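Local coordinates for nudix Hydrolase, RenU (Mycolicibacterium smegmatis, PDB 6UUF), which is a magnesium-dependent Nudix hydrolase, probably cleaving nucleoside diphosphate derivatives such as NADH, at residues T109-A114 and A158-L163. The protein carries 3 engineered substitutions. Numbering follows the deposited sequence.
Sequences TVIADA and ATIPLL
The carboxylate of Asp-113 lies with one face against Leu-162: CG of the leucine stands almost straight above CG of the aspartate, at 3.9 Å, with the line between them about 14° from the carboxylate normal. CA of Leu-162 lies on the same face, 3.5 Å from OD2 of Asp-113. The backbone N of Leu-163, also 3.5 Å from this OD2, is tilted some 36° above the plane, on the Leu-162 side. Within the two segments the cover is thus one-sided; CG of Leu-163 sits at the edge by OD2 of Asp-113, at 3.8 Å and slightly toward the opposite face. CB of Asp-113 already points toward 158-163, and chi1 -62°, with CG anti to the carbonyl carbon, turns the carboxylate so that one face meets Leu-162.

Both carboxylate oxygens are paired outside the two segments: OD2 in a salt bridge with Arg-89 NH1, OD1 in one with Arg-29 NE. Both arginines tie the segments together, because Arg-89 also hydrogen-bonds Pro-161 O and Arg-29 does the same with Ile-160 O. A looser contact joins Ile-111 CG2 to Ile-160 CD1 at 4.2 Å.

Segment 158-163 runs alongside the end of strand 104-113 in nearly the same direction. That strand pairs parallel with 23-31 and antiparallel with 87-98, which supply the two arginines, while Ile-111 packs on helix 144-158, in the helix-on-sheet packing of the Nudix fold.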
loop_
_atom_site.group_PDB
_atom_site.type_symbol
_atom_site.label_atom_id
_atom_site.label_comp_id
_atom_site.label_asym_id
_atom_site.label_seq_id
_atom_site.Cartn_x
_atom_site.Cartn_y
_atom_site.Cartn_z
ATOM N N THR A 109 -2.619 5.526 1.637
ATOM C CA THR A 109 -1.256 5.056 1.420
ATOM C C THR A 109 -0.390 5.555 2.562
ATOM O O THR A 109 -0.356 6.763 2.877
ATOM C CB THR A 109 -0.686 5.541 0.054
ATOM O OG1 THR A 109 -1.466 4.981 -1.000
ATOM C CG2 THR A 109 0.746 5.096 -0.114
ATOM N N VAL A 110 0.314 4.616 3.180
ATOM C CA VAL A 110 1.152 4.910 4.296
ATOM C C VAL A 110 2.571 4.729 3.764
ATOM O O VAL A 110 2.997 3.600 3.442
ATOM C CB VAL A 110 0.809 3.955 5.461
ATOM C CG1 VAL A 110 1.724 4.147 6.671
ATOM C CG2 VAL A 110 -0.638 4.177 5.903
ATOM N N ILE A 111 3.302 5.843 3.675
ATOM C CA ILE A 111 4.694 5.851 3.225
ATOM C C ILE A 111 5.619 5.498 4.394
ATOM O O ILE A 111 5.538 6.097 5.455
ATOM C CB ILE A 111 5.060 7.255 2.674
ATOM C CG1 ILE A 111 4.053 7.640 1.552
ATOM C CG2 ILE A 111 6.508 7.284 2.231
ATOM C CD1 ILE A 111 4.315 8.953 0.846
ATOM N N ALA A 112 6.522 4.568 4.199
ATOM C CA ALA A 112 7.459 4.210 5.256
ATOM C C ALA A 112 8.810 3.911 4.649
ATOM O O ALA A 112 8.890 3.641 3.436
ATOM C CB ALA A 112 6.967 3.012 6.050
ATOM N N ASP A 113 9.851 3.985 5.492
ATOM C CA ASP A 113 11.238 3.687 5.121
ATOM C C ASP A 113 11.848 2.488 5.885
ATOM O O ASP A 113 11.591 2.270 7.060
ATOM C CB ASP A 113 12.113 4.864 5.437
ATOM C CG ASP A 113 11.733 6.116 4.671
ATOM O OD1 ASP A 113 10.943 6.084 3.717
ATOM O OD2 ASP A 113 12.240 7.173 5.061
ATOM N N ALA A 114 12.656 1.712 5.186
ATOM C CA ALA A 114 13.555 0.743 5.809
ATOM C C ALA A 114 15.008 1.142 5.487
ATOM O O ALA A 114 15.282 1.880 4.505
ATOM C CB ALA A 114 13.279 -0.629 5.250
ATOM N N ALA A 158 8.958 12.532 -3.185
ATOM C CA ALA A 158 10.110 13.369 -3.514
ATOM C C ALA A 158 10.259 14.513 -2.542
ATOM O O ALA A 158 11.346 15.070 -2.436
ATOM C CB ALA A 158 10.048 13.897 -4.950
ATOM N N THR A 159 9.195 14.862 -1.819
ATOM C CA THR A 159 9.317 15.874 -0.771
ATOM C C THR A 159 9.681 15.302 0.603
ATOM O O THR A 159 9.748 16.061 1.525
ATOM C CB THR A 159 8.033 16.692 -0.600
ATOM O OG1 THR A 159 7.053 15.886 0.065
ATOM C CG2 THR A 159 7.474 17.182 -1.958
ATOM N N ILE A 160 9.878 13.992 0.761
ATOM C CA ILE A 160 10.451 13.451 1.998
ATOM C C ILE A 160 11.529 12.459 1.653
ATOM O O ILE A 160 11.230 11.309 1.424
ATOM C CB ILE A 160 9.430 12.746 2.937
ATOM C CG1 ILE A 160 8.306 12.057 2.160
ATOM C CG2 ILE A 160 8.833 13.752 3.921
ATOM C CD1 ILE A 160 7.308 11.351 3.054
ATOM N N PRO A 161 12.800 12.887 1.626
ATOM C CA PRO A 161 13.870 11.901 1.379
ATOM C C PRO A 161 14.032 10.893 2.497
ATOM O O PRO A 161 13.658 11.158 3.644
ATOM C CB PRO A 161 15.118 12.762 1.300
ATOM C CG PRO A 161 14.743 14.013 2.054
ATOM C CD PRO A 161 13.338 14.253 1.652
ATOM N N LEU A 162 14.596 9.740 2.150
ATOM C CA LEU A 162 14.767 8.669 3.116
ATOM C C LEU A 162 15.645 9.157 4.241
ATOM O O LEU A 162 16.476 10.015 4.052
ATOM C CB LEU A 162 15.391 7.401 2.504
ATOM C CG LEU A 162 14.432 6.406 1.847
ATOM C CD1 LEU A 162 13.918 6.968 0.532
ATOM C CD2 LEU A 162 15.120 5.077 1.617
ATOM N N LEU A 163 15.451 8.552 5.401
ATOM C CA LEU A 163 16.206 8.854 6.602
ATOM C C LEU A 163 17.599 8.271 6.580
ATOM O O LEU A 163 17.945 7.492 5.700
ATOM C CB LEU A 163 15.455 8.274 7.792
ATOM C CG LEU A 163 14.060 8.838 7.952
ATOM C CD1 LEU A 163 13.429 8.302 9.230
ATOM C CD2 LEU A 163 14.097 10.358 7.984
#